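Local coordinates for inositol monophosphatase family protein (Staphylococcus aureus subsp. aureus MSSA476, PDB 4I3Y) that probably hydrolyses inositol monophosphate to free inositol in a magnesium-dependent reaction that lithium inhibits, at residues N51-I56 with A100-Q105; L123-D128 with L134-R139. All blocks are in the same frame, centred on the assembly; numbering follows the deposited sequence.

Contact 1 (N51-I56 with A100-Q105)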
loop_
_atom_site.group_PDB
_atom_site.type_symbol
_atom_site.label_atom_id
_atom_site.label_comp_id
_atom_site.label_asym_id
_atom_site.label_seq_id
_atom_site.Cartn_x
_atom_site.Cartn_y
_atom_site.Cartn_z
ATOM N N ASN A 51 -19.149 -9.793 -8.668
ATOM C CA ASN A 51 -19.415 -11.202 -8.735
ATOM C C ASN A 51 -18.390 -11.944 -7.910
ATOM O O ASN A 51 -18.686 -13.021 -7.400
ATOM C CB ASN A 51 -19.321 -11.650 -10.179
ATOM C CG ASN A 51 -17.911 -11.556 -10.702
ATOM O OD1 ASN A 51 -17.295 -12.583 -11.028
ATOM N ND2 ASN A 51 -17.368 -10.340 -10.775
ATOM N N VAL A 52 -17.190 -11.367 -7.750
ATOM C CA VAL A 52 -16.180 -11.988 -6.896
ATOM C C VAL A 52 -16.667 -11.991 -5.428
ATOM O O VAL A 52 -16.655 -13.045 -4.746
ATOM C CB VAL A 52 -14.811 -11.298 -7.013
ATOM C CG1 VAL A 52 -13.783 -11.925 -6.058
ATOM C CG2 VAL A 52 -14.312 -11.253 -8.472
ATOM N N ASP A 53 -17.056 -10.814 -4.922
ATOM C CA ASP A 53 -17.624 -10.733 -3.572
ATOM C C ASP A 53 -18.768 -11.762 -3.428
ATOM O O ASP A 53 -18.786 -12.539 -2.480
ATOM C CB ASP A 53 -18.229 -9.331 -3.259
ATOM C CG ASP A 53 -17.282 -8.165 -3.532
ATOM O OD1 ASP A 53 -16.933 -7.910 -4.737
ATOM O OD2 ASP A 53 -16.900 -7.490 -2.517
ATOM N N LYS A 54 -19.756 -11.700 -4.331
ATOM C CA LYS A 54 -20.981 -12.543 -4.249
ATOM C C LYS A 54 -20.739 -14.058 -4.311
ATOM O O LYS A 54 -21.227 -14.807 -3.431
ATOM C CB LYS A 54 -21.965 -12.127 -5.312
ATOM C CG LYS A 54 -22.457 -10.680 -5.160
ATOM C CD LYS A 54 -23.600 -10.441 -6.149
ATOM C CE LYS A 54 -24.518 -9.311 -5.751
ATOM N NZ LYS A 54 -24.111 -8.098 -6.524
ATOM N N GLN A 55 -19.914 -14.503 -5.259
ATOM C CA GLN A 55 -19.508 -15.932 -5.309
ATOM C C GLN A 55 -18.720 -16.466 -4.099
ATOM O O GLN A 55 -19.024 -17.559 -3.563
ATOM C CB GLN A 55 -18.699 -16.220 -6.560
ATOM C CG GLN A 55 -19.534 -16.240 -7.823
ATOM C CD GLN A 55 -20.618 -17.318 -7.748
ATOM O OE1 GLN A 55 -21.818 -17.009 -7.770
ATOM N NE2 GLN A 55 -20.198 -18.579 -7.586
ATOM N N ILE A 56 -17.701 -15.719 -3.659
ATOM C CA ILE A 56 -16.938 -16.116 -2.469
ATOM C C ILE A 56 -17.872 -16.259 -1.274
ATOM O O ILE A 56 -17.786 -17.250 -0.532
ATOM C CB ILE A 56 -15.811 -15.134 -2.176
ATOM C CG1 ILE A 56 -14.699 -15.311 -3.242
ATOM C CG2 ILE A 56 -15.342 -15.269 -0.744
ATOM C CD1 ILE A 56 -13.497 -14.415 -3.027
ATOM N N ALA A 100 -13.134 -1.793 -3.580
ATOM C CA ALA A 100 -12.706 -0.705 -4.467
ATOM C C ALA A 100 -11.316 -1.030 -5.005
ATOM O O ALA A 100 -11.083 -0.916 -6.180
ATOM C CB ALA A 100 -12.747 0.681 -3.754
ATOM N N ASN A 101 -10.406 -1.498 -4.134
ATOM C CA ASN A 101 -9.062 -1.875 -4.569
ATOM C C ASN A 101 -9.112 -3.080 -5.483
ATOM O O ASN A 101 -8.353 -3.150 -6.446
ATOM C CB ASN A 101 -8.173 -2.232 -3.365
ATOM C CG ASN A 101 -7.713 -1.030 -2.614
ATOM O OD1 ASN A 101 -7.805 0.109 -3.107
ATOM N ND2 ASN A 101 -7.248 -1.246 -1.402
ATOM N N LEU A 102 -9.953 -4.064 -5.179
ATOM C CA LEU A 102 -10.147 -5.173 -6.169
ATOM C C LEU A 102 -10.484 -4.680 -7.569
ATOM O O LEU A 102 -9.860 -5.110 -8.559
ATOM C CB LEU A 102 -11.237 -6.165 -5.667
ATOM C CG LEU A 102 -11.755 -7.192 -6.690
ATOM C CD1 LEU A 102 -10.619 -8.039 -7.169
ATOM C CD2 LEU A 102 -12.905 -8.049 -6.199
ATOM N N VAL A 103 -11.464 -3.764 -7.668
ATOM C CA VAL A 103 -11.982 -3.298 -8.949
ATOM C C VAL A 103 -10.949 -2.432 -9.638
ATOM O O VAL A 103 -10.660 -2.632 -10.827
ATOM C CB VAL A 103 -13.343 -2.506 -8.767
ATOM C CG1 VAL A 103 -13.765 -1.760 -10.030
ATOM C CG2 VAL A 103 -14.474 -3.427 -8.339
ATOM N N LYS A 104 -10.429 -1.425 -8.916
ATOM C CA LYS A 104 -9.459 -0.476 -9.510
ATOM C C LYS A 104 -8.049 -1.053 -9.669
ATOM O O LYS A 104 -7.302 -0.633 -10.550
ATOM C CB LYS A 104 -9.399 0.840 -8.702
ATOM C CG LYS A 104 -10.726 1.586 -8.623
ATOM C CD LYS A 104 -11.235 2.022 -10.005
ATOM C CE LYS A 104 -12.728 2.438 -9.946
ATOM N NZ LYS A 104 -13.166 3.063 -11.235
ATOM N N GLN A 105 -7.642 -1.990 -8.810
ATOM C CA GLN A 105 -6.245 -2.335 -8.809
ATOM C C GLN A 105 -5.952 -3.814 -8.919
ATOM O O GLN A 105 -4.778 -4.205 -9.188
ATOM C CB GLN A 105 -5.567 -1.816 -7.532
ATOM C CG GLN A 105 -5.763 -0.307 -7.194
ATOM C CD GLN A 105 -4.767 0.079 -6.081
ATOM O OE1 GLN A 105 -5.152 0.346 -4.905
ATOM N NE2 GLN A 105 -3.482 0.008 -6.414
#
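Val52 and Leu102 mark the closest approach of two helical segments, their CA atoms 9.1 Å apart, wide enough that side chains alone bridge the gap. Residues 51-56 form the first turns of helix 51-67, and residues 100-105 make up nearly all of the short helix 99-105. Only 89 Å² is buried between them, and no hydrogen bond crosses.

The meeting is carried by one methyl group. Leu102 CD2 sits against the branch point of Val52, 3.9 Å from Val52 CB and 4.0 Å from Val52 CG1, with Val52 CG2 only slightly farther off; the two side chains approach at a slant. Leu102 reaches across because its CG stands anti to the backbone N (chi1 168°). Beside this apolar contact Asp53 brings its carboxylate near the same methyl, Asp53 OD1 lying 4.3 Å from Leu102 CD2. Asp53 OD1 is hydrogen-bonded to Thr50 OG1, just before helix 51-67, and Asp53 OD2 to Thr99 OG1, at the start of helix 99-105. The side chain of Asp53 is about 4 Å from a magnesium ion and from a bound phosphate, consistent with the aspartate–threonine pair that orients the attacking water in this family.

Helix 99-105 also belongs to the dimer interface, where Asn101 OD1 is hydrogen-bonded to Arg186 of the second subunit and Lys104 makes a cation-pi contact with Phe183 of that subunit. Leu33 and Ile34 of helix 12-35 close over Val52 and Leu102 respectively, while Ile96 of strand 89-97 packs against both Val52 and Asp53.

Contact 2 (L123-D128 with L134-R139)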
loop_
_atom_site.group_PDB
_atom_site.type_symbol
_atom_site.label_atom_id
_atom_site.label_comp_id
_atom_site.label_asym_id
_atom_site.label_seq_id
_atom_site.Cartn_x
_atom_site.Cartn_y
_atom_site.Cartn_z
ATOM N N LEU A 123 -11.596 -18.216 16.325
ATOM C CA LEU A 123 -10.796 -18.324 15.055
ATOM C C LEU A 123 -10.986 -17.038 14.229
ATOM O O LEU A 123 -12.092 -16.506 14.135
ATOM C CB LEU A 123 -11.201 -19.516 14.200
ATOM C CG LEU A 123 -11.095 -20.924 14.780
ATOM C CD1 LEU A 123 -11.783 -21.922 13.821
ATOM C CD2 LEU A 123 -9.658 -21.344 15.081
ATOM N N SER A 124 -9.893 -16.532 13.681
ATOM C CA SER A 124 -9.921 -15.333 12.797
ATOM C C SER A 124 -9.022 -15.477 11.599
ATOM O O SER A 124 -7.974 -16.088 11.709
ATOM C CB SER A 124 -9.513 -14.091 13.574
ATOM O OG SER A 124 -10.450 -13.885 14.615
ATOM N N TYR A 125 -9.427 -14.899 10.470
ATOM C CA TYR A 125 -8.715 -15.059 9.238
ATOM C C TYR A 125 -8.768 -13.766 8.439
ATOM O O TYR A 125 -9.873 -13.212 8.261
ATOM C CB TYR A 125 -9.372 -16.171 8.356
ATOM C CG TYR A 125 -9.374 -17.510 9.056
ATOM C CD1 TYR A 125 -8.231 -18.324 9.047
ATOM C CD2 TYR A 125 -10.469 -17.904 9.817
ATOM C CE1 TYR A 125 -8.209 -19.527 9.752
ATOM C CE2 TYR A 125 -10.455 -19.052 10.566
ATOM C CZ TYR A 125 -9.338 -19.879 10.496
ATOM O OH TYR A 125 -9.378 -21.027 11.179
ATOM N N VAL A 126 -7.586 -13.349 7.929
ATOM C CA VAL A 126 -7.443 -12.283 6.936
ATOM C C VAL A 126 -6.579 -12.805 5.797
ATOM O O VAL A 126 -5.353 -12.989 5.941
ATOM C CB VAL A 126 -6.861 -10.970 7.488
ATOM C CG1 VAL A 126 -6.823 -9.928 6.351
ATOM C CG2 VAL A 126 -7.711 -10.436 8.656
ATOM N N TYR A 127 -7.229 -13.065 4.665
ATOM C CA TYR A 127 -6.490 -13.653 3.543
ATOM C C TYR A 127 -6.155 -12.595 2.552
ATOM O O TYR A 127 -7.046 -12.190 1.748
ATOM C CB TYR A 127 -7.281 -14.798 2.835
ATOM C CG TYR A 127 -6.467 -15.579 1.807
ATOM C CD1 TYR A 127 -5.059 -15.608 1.853
ATOM C CD2 TYR A 127 -7.116 -16.332 0.794
ATOM C CE1 TYR A 127 -4.327 -16.309 0.914
ATOM C CE2 TYR A 127 -6.389 -17.035 -0.177
ATOM C CZ TYR A 127 -5.014 -17.018 -0.100
ATOM O OH TYR A 127 -4.315 -17.714 -1.018
ATOM N N ASP A 128 -4.883 -12.195 2.561
ATOM C CA ASP A 128 -4.367 -11.272 1.544
ATOM C C ASP A 128 -4.116 -12.084 0.287
ATOM O O ASP A 128 -3.027 -12.645 0.108
ATOM C CB ASP A 128 -3.093 -10.665 2.079
ATOM C CG ASP A 128 -2.422 -9.699 1.110
ATOM O OD1 ASP A 128 -2.751 -9.629 -0.049
ATOM O OD2 ASP A 128 -1.507 -9.028 1.550
ATOM N N LEU A 134 -1.910 -15.731 4.153
ATOM C CA LEU A 134 -3.019 -16.098 5.030
ATOM C C LEU A 134 -2.662 -15.723 6.461
ATOM O O LEU A 134 -1.806 -16.347 7.106
ATOM C CB LEU A 134 -3.371 -17.597 4.919
ATOM C CG LEU A 134 -4.532 -18.052 5.842
ATOM C CD1 LEU A 134 -5.793 -17.241 5.590
ATOM C CD2 LEU A 134 -4.898 -19.517 5.562
ATOM N N TYR A 135 -3.244 -14.611 6.940
ATOM C CA TYR A 135 -3.119 -14.274 8.350
ATOM C C TYR A 135 -4.183 -15.095 9.108
ATOM O O TYR A 135 -5.371 -15.073 8.745
ATOM C CB TYR A 135 -3.279 -12.775 8.629
ATOM C CG TYR A 135 -2.261 -11.920 7.877
ATOM C CD1 TYR A 135 -1.041 -11.618 8.480
ATOM C CD2 TYR A 135 -2.502 -11.447 6.580
ATOM C CE1 TYR A 135 -0.073 -10.858 7.815
ATOM C CE2 TYR A 135 -1.519 -10.677 5.894
ATOM C CZ TYR A 135 -0.316 -10.377 6.550
ATOM O OH TYR A 135 0.700 -9.660 5.977
ATOM N N LYS A 136 -3.774 -15.769 10.177
ATOM C CA LYS A 136 -4.792 -16.445 11.001
ATOM C C LYS A 136 -4.467 -16.308 12.470
ATOM O O LYS A 136 -3.294 -16.165 12.834
ATOM C CB LYS A 136 -4.930 -17.921 10.611
ATOM C CG LYS A 136 -3.701 -18.764 10.947
ATOM C CD LYS A 136 -3.968 -20.238 10.590
ATOM C CE LYS A 136 -2.836 -21.152 11.115
ATOM N NZ LYS A 136 -3.181 -22.547 10.719
ATOM N N ALA A 137 -5.522 -16.321 13.285
ATOM C CA ALA A 137 -5.432 -16.279 14.735
ATOM C C ALA A 137 -6.278 -17.446 15.294
ATOM O O ALA A 137 -7.428 -17.660 14.865
ATOM C CB ALA A 137 -5.947 -14.961 15.232
ATOM N N ILE A 138 -5.668 -18.221 16.210
ATOM C CA ILE A 138 -6.320 -19.374 16.839
ATOM C C ILE A 138 -6.135 -19.332 18.325
ATOM O O ILE A 138 -4.987 -19.350 18.800
ATOM C CB ILE A 138 -5.726 -20.721 16.379
ATOM C CG1 ILE A 138 -5.983 -20.927 14.890
ATOM C CG2 ILE A 138 -6.263 -21.879 17.265
ATOM C CD1 ILE A 138 -4.733 -20.812 14.088
ATOM N N ARG A 139 -7.253 -19.259 19.057
ATOM C CA ARG A 139 -7.225 -19.106 20.520
ATOM C C ARG A 139 -6.497 -20.317 21.098
ATOM O O ARG A 139 -6.885 -21.421 20.820
ATOM C CB ARG A 139 -8.654 -19.001 21.044
ATOM C CG ARG A 139 -8.897 -18.837 22.542
ATOM C CD ARG A 139 -10.224 -18.042 22.698
ATOM N NE ARG A 139 -9.817 -16.989 23.567
ATOM C CZ ARG A 139 -9.937 -15.693 23.485
ATOM N NH1 ARG A 139 -10.678 -15.002 22.632
ATOM N NH2 ARG A 139 -9.335 -15.087 24.455
HETATM O O HOH W 1 0.005 -8.603 3.831
#
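Ser124 and Ala137 exchange a pair of backbone hydrogen bonds, Ser124 N to Ala137 O at 3.0 Å and Ala137 N to Ser124 O at 2.9 Å. Val126 and Tyr135 do the same, with Tyr135 N 2.8 Å from Val126 O. The strands run antiparallel at 171°. Beyond the backbone, a water donates to Asp128 OD2 and bonds to Tyr135 OH in the plane of the phenol ring, linking the strands where the hairpin turns.

On the face bearing Tyr125, the side chains of Tyr125 and Lys136 run side by side in the same direction, Tyr125 CD1 3.7 Å from Lys136 CB; both reach Asp16, the lysine through a salt bridge. Leu134 crosses Tyr127 nearly at right angles, its CD1 4.0 Å from Tyr127 CB. Leu123 CD2 nestles against Ile138 CG1 at 3.7 Å. On the opposite face Ser124 CB meets Ala137 CB at 4.0 Å, both residues touching Leu221 of helix 219-225. With CG anti to the carbonyl carbon (chi1 -58°), Tyr135 lays its ring edge against Val126 O, 3.3 Å from Tyr135 CD2.

Helix 12-35 packs on the Tyr125 face and helices 191-200 and 219-225 on the Val126 face, sandwiching this beta hairpin within the alternating alpha/beta layers of the inositol monophosphatase fold.

How the contacts relate
Contacts 1 and 2 follow one another along the chain and do not touch: their centres are 20 Å apart and their nearest atoms about 8 Å. They differ in their relation to the metal site formed by Glu76, Asp94 and Ile96: contact 1 borders it through Asp53, about 4 Å from a magnesium ion, whereas in contact 2 the side chain of Val126 remains about 11 Å from one. Strand 89-97, which carries Asp94 and Ile96, is separated from the hairpin of contact 2 by strand 110-117 in the same sheet. Helix 12-35 joins the two, packing on 123-128 and 134-139 and, farther along, on 51-56 and 100-105.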